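Local structure of inactive glucansucrase (Lactobacillus reuteri, 5JBD) at residues L83-P88 against N135-I140; D192-V197 against N842-Q847; L531-G536 against A561-R566; I554-A559 against L589-N594; T763-N768 against T780-I785. The protein is an inactive glucansucrase of glycoside hydrolase family 70, large proteins built on a circularly permuted (beta/alpha)8 barrel, and carries a bound calcium ion. All coordinates share one frame; numbering follows the deposited sequence.

Overall arrangement
Contacts 2 and 5 lie side by side, their centres about 8 Å apart, in one antiparallel sheet: strands 193-197 and 758-767 are neighbours, joined by bonds such as that of Val197 N to Thr763 O (2.9 Å). The calcium ion is near this sheet, with the Asn842 side chain of contact 2 about 5 Å away and Asp243, a calcium ligand, on the adjoining strand. Contacts 3 and 4, centres about 9 Å apart, share a distant antiparallel beta region, where Tyr565 N meets Leu589 O at 2.8 Å. Contact 1 lies at the other end of the elongated chain, its centre about 87 Å from that of contact 3 and about 30 Å from that of contact 5.

Contact 1. Residues L83-P88 against N135-I140; sequences LMYIWP and NLRYVI
Arg137 CD sits over one face of the Tyr85 ring, a CH-pi contact 3.6 Å from the ring centroid and displaced toward the CE1 side, and the guanidinium plane lies 16° from that of the ring. The guanidinium thus has Tyr85 CD1 over a face, while Met84 O and Trp87 CH2 come to its edge. The loop 83-88 packs on helix 126-147 in a helix-rich region, with Tyr59 meeting Tyr85 edge-to-face. Arginine suits this helix position because its methylenes lie on an aromatic ring while its end serves a backbone oxygen, a water and a side-chain amide. A bend at chi3 (-73°) carries NH1 to Met84 O at 2.9 Å, in the guanidinium plane and on a carbonyl lone pair. Flexible Met84 reaches tip to tip with Ile140, CE to CG2 at 3.6 Å. Gln134 OE1 accepts from Arg137 NH2. A water accepts from Arg137 NH1 (3.1 Å) and donates to Tyr85 O (2.8 Å).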
# COMPACT_ATOMS: atom_id res chain seq x y z
N LEU A 83 14.56 6.49 -34.40
CA LEU A 83 15.96 6.77 -34.07
C LEU A 83 16.99 6.43 -35.14
O LEU A 83 18.16 6.79 -34.98
CB LEU A 83 16.37 6.10 -32.74
CG LEU A 83 15.95 6.90 -31.51
CD1 LEU A 83 15.95 6.01 -30.27
CD2 LEU A 83 16.81 8.15 -31.32
N MET A 84 16.58 5.73 -36.20
CA MET A 84 17.40 5.60 -37.42
C MET A 84 17.46 6.89 -38.25
O MET A 84 18.37 7.03 -39.09
CB MET A 84 16.86 4.50 -38.34
CG MET A 84 17.25 3.10 -37.93
SD MET A 84 16.33 1.89 -38.89
CE MET A 84 17.08 2.06 -40.51
N TYR A 85 16.46 7.77 -38.07
CA TYR A 85 16.26 8.97 -38.91
C TYR A 85 16.30 10.31 -38.17
O TYR A 85 16.68 11.31 -38.78
CB TYR A 85 14.90 8.89 -39.61
CG TYR A 85 14.74 7.71 -40.54
CD1 TYR A 85 15.09 7.78 -41.89
CD2 TYR A 85 14.19 6.52 -40.08
CE1 TYR A 85 14.91 6.69 -42.73
CE2 TYR A 85 14.01 5.42 -40.92
CZ TYR A 85 14.37 5.51 -42.24
OH TYR A 85 14.21 4.43 -43.08
N ILE A 86 15.87 10.34 -36.90
CA ILE A 86 15.80 11.59 -36.11
C ILE A 86 16.38 11.41 -34.72
O ILE A 86 16.35 10.32 -34.14
CB ILE A 86 14.36 12.14 -35.99
CG1 ILE A 86 13.42 11.14 -35.30
CG2 ILE A 86 13.81 12.48 -37.37
CD1 ILE A 86 12.06 11.73 -34.96
N TRP A 87 16.90 12.52 -34.17
CA TRP A 87 17.55 12.54 -32.85
C TRP A 87 17.28 13.89 -32.17
O TRP A 87 17.05 14.89 -32.86
CB TRP A 87 19.07 12.33 -32.98
CG TRP A 87 19.39 11.12 -33.79
CD1 TRP A 87 19.56 9.86 -33.33
CD2 TRP A 87 19.54 11.06 -35.21
NE1 TRP A 87 19.82 9.01 -34.36
CE2 TRP A 87 19.81 9.71 -35.54
CE3 TRP A 87 19.47 12.00 -36.24
CZ2 TRP A 87 20.01 9.28 -36.85
CZ3 TRP A 87 19.67 11.58 -37.55
CH2 TRP A 87 19.95 10.23 -37.85
N PRO A 88 17.27 13.92 -30.82
CA PRO A 88 17.12 15.20 -30.11
C PRO A 88 18.27 16.18 -30.31
O PRO A 88 18.07 17.38 -30.09
CB PRO A 88 17.02 14.78 -28.64
CG PRO A 88 17.60 13.41 -28.56
CD PRO A 88 17.38 12.77 -29.90
N ASN A 135 24.33 6.17 -44.66
CA ASN A 135 25.09 4.94 -44.90
C ASN A 135 24.80 3.87 -43.84
O ASN A 135 24.70 2.69 -44.18
CB ASN A 135 26.60 5.25 -45.00
CG ASN A 135 26.98 5.81 -46.37
OD1 ASN A 135 26.39 5.46 -47.38
ND2 ASN A 135 27.97 6.67 -46.39
N LEU A 136 24.62 4.28 -42.59
CA LEU A 136 24.24 3.35 -41.54
C LEU A 136 22.85 2.75 -41.78
O LEU A 136 22.64 1.56 -41.56
CB LEU A 136 24.29 4.01 -40.17
CG LEU A 136 23.91 3.13 -38.96
CD1 LEU A 136 24.74 1.86 -38.87
CD2 LEU A 136 24.03 3.95 -37.70
N ARG A 137 21.90 3.55 -42.27
CA ARG A 137 20.59 3.01 -42.62
C ARG A 137 20.69 1.88 -43.67
O ARG A 137 20.02 0.86 -43.52
CB ARG A 137 19.63 4.12 -43.07
CG ARG A 137 19.18 5.00 -41.92
CD ARG A 137 17.99 5.86 -42.32
NE ARG A 137 18.35 6.96 -43.22
CZ ARG A 137 18.83 8.15 -42.83
NH1 ARG A 137 19.00 8.45 -41.55
NH2 ARG A 137 19.12 9.06 -43.74
N TYR A 138 21.56 2.04 -44.67
CA TYR A 138 21.81 0.99 -45.67
C TYR A 138 22.36 -0.28 -45.00
O TYR A 138 21.93 -1.39 -45.29
CB TYR A 138 22.77 1.47 -46.79
CG TYR A 138 22.33 2.72 -47.55
CD1 TYR A 138 20.98 2.98 -47.83
CD2 TYR A 138 23.27 3.65 -48.00
CE1 TYR A 138 20.58 4.12 -48.52
CE2 TYR A 138 22.88 4.80 -48.70
CZ TYR A 138 21.54 5.03 -48.94
OH TYR A 138 21.13 6.16 -49.60
N VAL A 139 23.29 -0.09 -44.06
CA VAL A 139 23.90 -1.21 -43.32
C VAL A 139 22.86 -1.86 -42.39
O VAL A 139 22.81 -3.08 -42.29
CB VAL A 139 25.17 -0.76 -42.55
CG1 VAL A 139 25.71 -1.87 -41.65
CG2 VAL A 139 26.25 -0.31 -43.54
N ILE A 140 22.00 -1.06 -41.78
CA ILE A 140 20.87 -1.58 -40.98
C ILE A 140 19.92 -2.42 -41.86
O ILE A 140 19.48 -3.49 -41.43
CB ILE A 140 20.12 -0.46 -40.24
CG1 ILE A 140 20.98 0.07 -39.09
CG2 ILE A 140 18.79 -0.95 -39.65
CD1 ILE A 140 20.45 1.32 -38.42
O HOH W 1 18.52 11.42 -40.95

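Contact 2. Residues D192-V197 against N842-Q847; sequences DQVIFV and NGTSLQ
Val194 and Thr844 form an antiparallel hydrogen-bonded pair: Val194 N donates to Thr844 O (2.9 Å) and Thr844 N to Val194 O (3.0 Å). Their strands, 193-197 and 841-845, are neighbours inside an antiparallel sheet, flanked by 758-767 and 242-244 respectively. Farther along, Phe196 N bonds to Asn842 O (3.0 Å). At the other end, Leu846 N reaches Asp192 O from above the carbonyl plane at 3.1 Å. The hydroxyl of Thr844 is used twice, donating to a lone pair of Ser845 O (2.7 Å) and accepting from Gln847 NE2 (3.1 Å). Other polar ends are met from outside: Asp192 by Arg766, in a salt bridge, and by Ser174; Ser845 OG by Gly241 N; Gln193 NE2 by Asp190 O. Glycine suits position 843 because its CA comes very close to the backbone of Val194 and Ile195; separately, the Phe196 ring faces it, Gly843 CA standing 3.6 Å from the ring centroid, 4° off the normal. Leu846 CG lies 3.9 Å from Asp192 CB, covering that methylene. The backbone of Asn842 also pairs with Asp243, a calcium ligand. Main-chain groups alone make the hydrogen bonds between the segments, so polar side chains can serve partners outside the pair.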
# COMPACT_ATOMS: atom_id res chain seq x y z
N ASP A 192 10.17 11.08 -5.36
CA ASP A 192 10.34 10.79 -6.81
C ASP A 192 8.98 10.88 -7.50
O ASP A 192 8.31 9.88 -7.74
CB ASP A 192 11.00 9.41 -7.03
CG ASP A 192 12.52 9.47 -7.01
OD1 ASP A 192 13.11 10.56 -6.75
OD2 ASP A 192 13.14 8.41 -7.25
N GLN A 193 8.57 12.11 -7.79
CA GLN A 193 7.23 12.41 -8.28
C GLN A 193 7.24 13.47 -9.34
O GLN A 193 8.11 14.34 -9.40
CB GLN A 193 6.33 12.96 -7.16
CG GLN A 193 6.24 12.14 -5.89
CD GLN A 193 5.43 10.88 -6.03
OE1 GLN A 193 4.64 10.71 -6.97
NE2 GLN A 193 5.60 9.97 -5.07
N VAL A 194 6.19 13.41 -10.14
CA VAL A 194 5.85 14.43 -11.07
C VAL A 194 4.35 14.73 -10.89
O VAL A 194 3.56 13.82 -10.66
CB VAL A 194 6.27 13.87 -12.46
CG1 VAL A 194 5.11 13.66 -13.40
CG2 VAL A 194 7.47 14.63 -13.03
N ILE A 195 3.96 16.00 -10.96
CA ILE A 195 2.52 16.37 -10.98
C ILE A 195 2.04 16.61 -12.41
O ILE A 195 2.82 17.02 -13.26
CB ILE A 195 2.19 17.61 -10.13
CG1 ILE A 195 2.98 18.86 -10.58
CG2 ILE A 195 2.44 17.32 -8.65
CD1 ILE A 195 2.57 20.14 -9.85
N PHE A 196 0.75 16.39 -12.64
CA PHE A 196 0.10 16.73 -13.91
C PHE A 196 -0.52 18.12 -13.79
O PHE A 196 -1.31 18.37 -12.86
CB PHE A 196 -1.00 15.72 -14.26
CG PHE A 196 -0.53 14.29 -14.36
CD1 PHE A 196 0.78 13.95 -14.66
CD2 PHE A 196 -1.44 13.26 -14.15
CE1 PHE A 196 1.17 12.64 -14.76
CE2 PHE A 196 -1.05 11.93 -14.25
CZ PHE A 196 0.26 11.62 -14.55
N VAL A 197 -0.14 19.01 -14.71
CA VAL A 197 -0.61 20.41 -14.69
C VAL A 197 -1.36 20.74 -15.96
O VAL A 197 -1.23 20.05 -16.98
CB VAL A 197 0.54 21.43 -14.48
CG1 VAL A 197 1.33 21.12 -13.21
CG2 VAL A 197 1.44 21.55 -15.71
N ASN A 842 -3.65 13.23 -10.07
CA ASN A 842 -2.82 14.34 -9.59
C ASN A 842 -1.42 14.30 -10.16
O ASN A 842 -0.80 15.35 -10.35
CB ASN A 842 -2.68 14.31 -8.05
CG ASN A 842 -3.96 14.69 -7.32
OD1 ASN A 842 -4.26 14.13 -6.24
ND2 ASN A 842 -4.70 15.63 -7.85
N GLY A 843 -0.91 13.09 -10.43
CA GLY A 843 0.46 12.93 -10.88
C GLY A 843 0.86 11.48 -10.79
O GLY A 843 0.01 10.60 -10.61
N THR A 844 2.15 11.22 -10.92
CA THR A 844 2.68 9.86 -10.83
C THR A 844 4.07 9.90 -10.24
O THR A 844 4.79 10.89 -10.41
CB THR A 844 2.72 9.15 -12.21
OG1 THR A 844 3.30 7.84 -12.08
CG2 THR A 844 3.54 9.94 -13.22
N SER A 845 4.45 8.81 -9.57
CA SER A 845 5.86 8.58 -9.27
C SER A 845 6.61 8.39 -10.59
O SER A 845 6.00 8.05 -11.61
CB SER A 845 6.05 7.37 -8.35
OG SER A 845 5.36 6.22 -8.81
N LEU A 846 7.91 8.65 -10.58
CA LEU A 846 8.70 8.62 -11.81
C LEU A 846 8.59 7.23 -12.43
O LEU A 846 8.70 6.23 -11.73
CB LEU A 846 10.16 8.98 -11.54
CG LEU A 846 10.46 10.29 -10.81
CD1 LEU A 846 11.96 10.51 -10.71
CD2 LEU A 846 9.77 11.49 -11.45
N GLN A 847 8.33 7.17 -13.74
CA GLN A 847 8.02 5.89 -14.39
C GLN A 847 9.20 5.23 -15.11
O GLN A 847 9.03 4.18 -15.74
CB GLN A 847 6.83 6.07 -15.34
CG GLN A 847 5.54 6.41 -14.61
CD GLN A 847 4.30 6.32 -15.49
OE1 GLN A 847 4.40 6.14 -16.70
NE2 GLN A 847 3.13 6.48 -14.88

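Contact 3. Residues L531-G536 against A561-R566; sequences LSRTSG and ANQQYR
Arg533 and Gln563 are brought alongside by their torsions: Arg533 turns at chi2 (60°), whereas Gln563 starts with CG anti to its own backbone N (chi1 -173°) and stays extended. The two side chains slide past each other in opposite directions, and the guanidinium and amide stack with their planes 13° apart. Gln563 OE1 lies over one guanidinium face, 3.5 Å from Arg533 CZ, where the positive charge would favour an oxygen; the same OE1 bonds to His560 ND1. At its edge the guanidinium clasps a single oxygen end-on, Arg533 NH1 to Ala561 O at 3.0 Å and NH2 to that oxygen at 2.9 Å, and NH1 also serves Ala559 O. Arginine suits this surface site, since its flat, multiply donating end can collect carbonyls from an irregular loop. Segment 531-536 holds a type I beta turn, Ser532 to Ser535, leading into strand 537-542 of an antiparallel sheet that also contains strand 564-571. The turn's own bond, Ser535 N to Ser532 O, is weak, but Ser535 OG donates to Leu531 O at 2.6 Å. Gln563 NE2 pins the turn from across, donating to Arg533 O at 2.7 Å from above the carbonyl plane. Farther along the turn a water donates to Ser535 O (2.9 Å) and lies 2.6 Å from Tyr565 OH, in the plane of the ring.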
# COMPACT_ATOMS: atom_id res chain seq x y z
N LEU A 531 -21.02 -12.19 35.48
CA LEU A 531 -19.64 -12.59 35.16
C LEU A 531 -18.56 -11.74 35.83
O LEU A 531 -17.38 -11.95 35.58
CB LEU A 531 -19.44 -12.60 33.63
CG LEU A 531 -20.39 -13.50 32.82
CD1 LEU A 531 -20.05 -13.45 31.33
CD2 LEU A 531 -20.33 -14.94 33.32
N SER A 532 -18.96 -10.79 36.69
CA SER A 532 -18.01 -9.88 37.33
C SER A 532 -16.96 -10.66 38.12
O SER A 532 -15.76 -10.50 37.89
CB SER A 532 -18.72 -8.88 38.24
OG SER A 532 -19.40 -7.87 37.48
N ARG A 533 -17.42 -11.51 39.02
CA ARG A 533 -16.54 -12.29 39.91
C ARG A 533 -15.47 -13.11 39.15
O ARG A 533 -14.30 -13.16 39.56
CB ARG A 533 -17.38 -13.24 40.78
CG ARG A 533 -16.59 -14.17 41.70
CD ARG A 533 -15.72 -13.41 42.68
NE ARG A 533 -15.09 -14.32 43.65
CZ ARG A 533 -14.37 -13.93 44.71
NH1 ARG A 533 -14.17 -12.63 44.99
NH2 ARG A 533 -13.85 -14.86 45.51
N THR A 534 -15.89 -13.76 38.07
CA THR A 534 -15.05 -14.75 37.39
C THR A 534 -14.35 -14.20 36.13
O THR A 534 -13.84 -14.98 35.32
CB THR A 534 -15.87 -16.01 37.03
OG1 THR A 534 -17.04 -15.62 36.29
CG2 THR A 534 -16.29 -16.76 38.29
N SER A 535 -14.31 -12.88 35.96
CA SER A 535 -13.61 -12.26 34.83
C SER A 535 -12.57 -11.24 35.33
O SER A 535 -12.43 -11.02 36.54
CB SER A 535 -14.61 -11.65 33.84
OG SER A 535 -15.41 -10.66 34.44
N GLY A 536 -11.83 -10.65 34.39
CA GLY A 536 -10.65 -9.84 34.70
C GLY A 536 -9.36 -10.62 34.44
O GLY A 536 -9.37 -11.82 34.17
N ALA A 561 -11.49 -10.61 46.07
CA ALA A 561 -10.89 -11.04 47.35
C ALA A 561 -11.11 -12.53 47.54
O ALA A 561 -12.12 -13.08 47.09
CB ALA A 561 -11.48 -10.26 48.51
N ASN A 562 -10.14 -13.18 48.18
CA ASN A 562 -10.23 -14.61 48.51
C ASN A 562 -10.59 -15.44 47.28
O ASN A 562 -11.52 -16.26 47.30
CB ASN A 562 -11.24 -14.83 49.65
CG ASN A 562 -10.93 -13.98 50.88
OD1 ASN A 562 -11.78 -13.20 51.34
ND2 ASN A 562 -9.72 -14.10 51.40
N GLN A 563 -9.84 -15.22 46.20
CA GLN A 563 -10.16 -15.82 44.91
C GLN A 563 -8.97 -16.53 44.28
O GLN A 563 -7.85 -16.02 44.31
CB GLN A 563 -10.69 -14.75 43.95
CG GLN A 563 -11.20 -15.36 42.65
CD GLN A 563 -12.00 -14.40 41.80
OE1 GLN A 563 -12.11 -13.21 42.10
NE2 GLN A 563 -12.55 -14.92 40.71
N GLN A 564 -9.25 -17.69 43.69
CA GLN A 564 -8.24 -18.51 43.03
C GLN A 564 -7.98 -18.03 41.60
O GLN A 564 -8.93 -17.81 40.85
CB GLN A 564 -8.69 -19.96 42.96
CG GLN A 564 -8.97 -20.55 44.33
CD GLN A 564 -9.12 -22.05 44.29
OE1 GLN A 564 -9.48 -22.64 43.26
NE2 GLN A 564 -8.81 -22.69 45.40
N TYR A 565 -6.71 -17.87 41.26
CA TYR A 565 -6.27 -17.47 39.92
C TYR A 565 -5.38 -18.54 39.30
O TYR A 565 -4.55 -19.14 39.99
CB TYR A 565 -5.54 -16.12 39.98
CG TYR A 565 -6.52 -14.99 40.04
CD1 TYR A 565 -7.11 -14.62 41.24
CD2 TYR A 565 -6.94 -14.35 38.88
CE1 TYR A 565 -8.04 -13.62 41.30
CE2 TYR A 565 -7.89 -13.34 38.92
CZ TYR A 565 -8.43 -12.98 40.13
OH TYR A 565 -9.35 -11.98 40.17
N ARG A 566 -5.58 -18.79 38.01
CA ARG A 566 -4.80 -19.76 37.27
C ARG A 566 -3.61 -19.08 36.61
O ARG A 566 -3.73 -17.99 36.05
CB ARG A 566 -5.68 -20.42 36.19
CG ARG A 566 -4.95 -21.53 35.43
CD ARG A 566 -5.92 -22.42 34.66
NE ARG A 566 -6.47 -21.77 33.46
CZ ARG A 566 -6.00 -21.88 32.21
NH1 ARG A 566 -4.92 -22.61 31.92
NH2 ARG A 566 -6.63 -21.25 31.21
O HOH W 2 -9.92 -10.88 37.92

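Contact 4. Residues I554-A559 against L589-N594; sequences INMGRA and LTTDSN
Arg558 and Asn594 supply the direct polar link, Arg558 NH1 donating to Asn594 OD1 at 2.8 Å. The two side chains run side by side in the same direction, yet guanidinium and amide are perpendicular, so they meet without stacking. A long arginine suits this exposed place, spanning from one loop to an amide oxygen of the other. A water adds a second link, donating to Asn555 OD1 (2.7 Å) and to Asn594 O (2.6 Å). Each loop is also braced internally by an Asx turn: the same oxygen, Asn555 OD1, accepts from Gly557 N at 3.0 Å, and Asp592 OD1 accepts from Asn594 N at 2.9 Å. The apolar part is Met556 CG against Thr591 CG2, 3.9 Å apart, with the side chains crossing at about a right angle. Thr591 has chi1 of 57°, which turns CG2 to the methionine while OG1 bonds to His560 O and Gln563 N. Bent at chi2 and chi3, Met556 tucks its sulfur end inward, among Tyr565, Ala538 and Leu597. The contact thus joins the loop after strand 550-555, which pairs with strand 596-605, to the loop that follows strand 588-590, which pairs with strand 564-571.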
# COMPACT_ATOMS: atom_id res chain seq x y z
N ILE A 554 0.05 -7.58 43.36
CA ILE A 554 -0.84 -7.11 42.27
C ILE A 554 -2.24 -6.86 42.83
O ILE A 554 -2.82 -7.73 43.46
CB ILE A 554 -0.99 -8.18 41.15
CG1 ILE A 554 0.36 -8.76 40.75
CG2 ILE A 554 -1.73 -7.59 39.94
CD1 ILE A 554 1.42 -7.73 40.42
N ASN A 555 -2.79 -5.68 42.58
CA ASN A 555 -4.15 -5.38 43.02
C ASN A 555 -5.18 -5.84 41.98
O ASN A 555 -5.40 -5.15 40.98
CB ASN A 555 -4.33 -3.90 43.31
CG ASN A 555 -5.71 -3.59 43.87
OD1 ASN A 555 -6.44 -4.51 44.27
ND2 ASN A 555 -6.06 -2.31 43.95
N MET A 556 -5.83 -6.97 42.25
CA MET A 556 -6.88 -7.50 41.37
C MET A 556 -8.23 -6.78 41.55
O MET A 556 -9.11 -6.90 40.69
CB MET A 556 -7.05 -9.00 41.60
CG MET A 556 -5.76 -9.81 41.50
SD MET A 556 -4.87 -9.61 39.94
CE MET A 556 -6.00 -10.42 38.82
N GLY A 557 -8.39 -6.06 42.65
CA GLY A 557 -9.59 -5.30 42.95
C GLY A 557 -10.47 -5.92 44.03
O GLY A 557 -10.39 -7.12 44.29
N ARG A 558 -11.33 -5.09 44.61
CA ARG A 558 -12.25 -5.50 45.68
C ARG A 558 -13.25 -6.56 45.25
O ARG A 558 -13.75 -7.30 46.09
CB ARG A 558 -13.03 -4.29 46.24
CG ARG A 558 -12.18 -3.27 46.98
CD ARG A 558 -11.74 -3.79 48.33
NE ARG A 558 -10.74 -2.91 48.95
CZ ARG A 558 -10.01 -3.23 50.02
NH1 ARG A 558 -10.16 -4.41 50.63
NH2 ARG A 558 -9.13 -2.35 50.49
N ALA A 559 -13.54 -6.65 43.96
CA ALA A 559 -14.40 -7.71 43.44
C ALA A 559 -13.76 -9.09 43.48
O ALA A 559 -14.44 -10.08 43.25
CB ALA A 559 -14.83 -7.39 42.00
N LEU A 589 -2.72 -19.61 42.40
CA LEU A 589 -2.45 -18.73 43.55
C LEU A 589 -3.77 -18.11 43.96
O LEU A 589 -4.68 -17.98 43.12
CB LEU A 589 -1.44 -17.64 43.19
CG LEU A 589 0.01 -18.07 42.95
CD1 LEU A 589 0.84 -16.89 42.46
CD2 LEU A 589 0.60 -18.66 44.22
N THR A 590 -3.87 -17.71 45.22
CA THR A 590 -5.11 -17.17 45.77
C THR A 590 -4.89 -15.77 46.32
O THR A 590 -3.91 -15.52 47.04
CB THR A 590 -5.66 -18.08 46.88
OG1 THR A 590 -5.80 -19.40 46.37
CG2 THR A 590 -7.03 -17.62 47.37
N THR A 591 -5.81 -14.85 45.99
CA THR A 591 -5.75 -13.49 46.53
C THR A 591 -6.06 -13.45 48.03
O THR A 591 -6.78 -14.31 48.54
CB THR A 591 -6.75 -12.51 45.84
OG1 THR A 591 -8.09 -13.01 45.95
CG2 THR A 591 -6.36 -12.31 44.38
N ASP A 592 -5.54 -12.42 48.69
CA ASP A 592 -5.84 -12.19 50.11
C ASP A 592 -7.23 -11.55 50.26
O ASP A 592 -7.95 -11.37 49.26
CB ASP A 592 -4.72 -11.39 50.81
CG ASP A 592 -4.64 -9.92 50.38
OD1 ASP A 592 -5.54 -9.39 49.68
OD2 ASP A 592 -3.64 -9.29 50.78
N SER A 593 -7.59 -11.18 51.48
CA SER A 593 -8.94 -10.68 51.74
C SER A 593 -9.19 -9.27 51.20
O SER A 593 -10.31 -8.77 51.31
CB SER A 593 -9.23 -10.74 53.25
OG SER A 593 -8.37 -9.86 53.94
N ASN A 594 -8.16 -8.64 50.62
CA ASN A 594 -8.28 -7.34 49.98
C ASN A 594 -8.25 -7.40 48.45
O ASN A 594 -8.41 -6.38 47.81
CB ASN A 594 -7.15 -6.44 50.47
CG ASN A 594 -7.29 -6.10 51.93
OD1 ASN A 594 -8.32 -5.62 52.38
ND2 ASN A 594 -6.24 -6.36 52.67
O HOH W 3 -7.76 -4.14 46.63

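Contact 5. Residues T763-N768 against T780-I785; sequences TVTRTN and TYANQI
Val764 N donates to Gln784 O at 2.8 Å, and Gln784 N answers to Val764 O at 3.0 Å, closing a hydrogen-bonded antiparallel pair. Thr765 OG1 extends the ladder with a side chain, accepting from Asn783 N at 3.1 Å; threonine suits a strand here because its branched CB carries an acceptor just beyond the backbone. Farther on, Arg766 N points almost straight at Tyr781 O (3.0 Å, 177° at the hydrogen). Strand 784-791 is an outermost strand of its antiparallel sheet, beside 758-767, and the pairing is interrupted by a G1 beta bulge, in which Asn783 and Gln784 both face Val764. Asn783 takes the left-handed conformation (phi 56°), which asparagine tolerates well. Gln784 folds back so that NE2 donates to Ala782 O at 3.2 Å. Arg766 CB stands over the centre of the Tyr781 ring, a CH-pi contact 3.8 Å from the centroid, while Val764 CG2 meets the ring edge at CE1 (4.3 Å). The ring is set there by chi1 of 50°, with CG between backbone N and carbonyl carbon, and its OH bonds to Glu172 O. The arginine end reaches Leu173 O and Ser191 O. Thr763 CG2 packs on Asn783 CA at 3.6 Å.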
# COMPACT_ATOMS: atom_id res chain seq x y z
N THR A 763 1.37 17.17 -19.39
CA THR A 763 2.33 18.22 -19.08
C THR A 763 2.67 18.11 -17.59
O THR A 763 1.76 18.10 -16.74
CB THR A 763 1.76 19.59 -19.44
OG1 THR A 763 1.40 19.61 -20.83
CG2 THR A 763 2.80 20.68 -19.18
N VAL A 764 3.97 18.01 -17.28
CA VAL A 764 4.41 17.70 -15.91
C VAL A 764 5.52 18.59 -15.34
O VAL A 764 6.23 19.28 -16.06
CB VAL A 764 4.88 16.24 -15.77
CG1 VAL A 764 3.85 15.28 -16.35
CG2 VAL A 764 6.26 16.01 -16.40
N THR A 765 5.64 18.55 -14.01
CA THR A 765 6.66 19.29 -13.26
C THR A 765 7.21 18.38 -12.17
O THR A 765 6.46 17.64 -11.53
CB THR A 765 6.06 20.57 -12.64
OG1 THR A 765 5.67 21.46 -13.69
CG2 THR A 765 7.06 21.28 -11.73
N ARG A 766 8.53 18.43 -11.98
CA ARG A 766 9.22 17.57 -11.02
C ARG A 766 8.97 18.11 -9.60
O ARG A 766 9.34 19.23 -9.30
CB ARG A 766 10.74 17.59 -11.30
CG ARG A 766 11.59 16.71 -10.40
CD ARG A 766 11.38 15.24 -10.68
NE ARG A 766 12.23 14.43 -9.81
CZ ARG A 766 11.97 14.15 -8.53
NH1 ARG A 766 10.88 14.64 -7.93
NH2 ARG A 766 12.82 13.38 -7.83
N THR A 767 8.37 17.28 -8.75
CA THR A 767 7.99 17.71 -7.40
C THR A 767 8.36 16.72 -6.31
O THR A 767 8.68 15.55 -6.59
CB THR A 767 6.47 17.94 -7.28
OG1 THR A 767 5.77 16.69 -7.40
CG2 THR A 767 5.98 18.91 -8.35
N ASN A 768 8.28 17.19 -5.06
CA ASN A 768 8.32 16.32 -3.89
C ASN A 768 6.94 15.67 -3.68
O ASN A 768 6.04 15.83 -4.53
CB ASN A 768 8.80 17.10 -2.64
CG ASN A 768 7.81 18.17 -2.17
OD1 ASN A 768 6.65 18.23 -2.60
ND2 ASN A 768 8.27 19.02 -1.27
N THR A 780 16.21 20.67 -12.45
CA THR A 780 14.76 20.49 -12.35
C THR A 780 14.12 20.50 -13.74
O THR A 780 14.81 20.72 -14.75
CB THR A 780 14.13 21.58 -11.45
OG1 THR A 780 12.78 21.22 -11.12
CG2 THR A 780 14.15 22.97 -12.11
N TYR A 781 12.81 20.26 -13.78
CA TYR A 781 12.01 20.52 -14.98
C TYR A 781 10.57 20.87 -14.62
O TYR A 781 10.05 20.40 -13.62
CB TYR A 781 12.05 19.34 -15.96
CG TYR A 781 11.77 17.97 -15.39
CD1 TYR A 781 10.47 17.47 -15.33
CD2 TYR A 781 12.82 17.15 -14.98
CE1 TYR A 781 10.22 16.19 -14.84
CE2 TYR A 781 12.58 15.86 -14.49
CZ TYR A 781 11.28 15.39 -14.42
OH TYR A 781 11.04 14.12 -13.93
N ALA A 782 9.95 21.72 -15.45
CA ALA A 782 8.57 22.17 -15.26
C ALA A 782 7.87 22.29 -16.60
O ALA A 782 8.49 22.68 -17.60
CB ALA A 782 8.54 23.51 -14.54
N ASN A 783 6.58 21.98 -16.61
CA ASN A 783 5.73 22.18 -17.79
C ASN A 783 6.27 21.46 -19.04
O ASN A 783 6.29 22.03 -20.13
CB ASN A 783 5.52 23.69 -18.05
CG ASN A 783 4.92 24.41 -16.85
OD1 ASN A 783 5.56 25.28 -16.24
ND2 ASN A 783 3.70 24.05 -16.50
N GLN A 784 6.72 20.22 -18.84
CA GLN A 784 7.29 19.40 -19.91
C GLN A 784 6.31 18.31 -20.30
O GLN A 784 5.74 17.66 -19.43
CB GLN A 784 8.59 18.73 -19.47
CG GLN A 784 9.75 19.68 -19.22
CD GLN A 784 10.10 20.52 -20.42
OE1 GLN A 784 10.26 20.02 -21.53
NE2 GLN A 784 10.22 21.83 -20.20
N ILE A 785 6.16 18.09 -21.60
CA ILE A 785 5.34 16.98 -22.07
C ILE A 785 6.08 15.66 -21.80
O ILE A 785 7.24 15.51 -22.17
CB ILE A 785 4.93 17.16 -23.56
CG1 ILE A 785 4.04 18.40 -23.67
CG2 ILE A 785 4.21 15.91 -24.05
CD1 ILE A 785 3.41 18.66 -25.01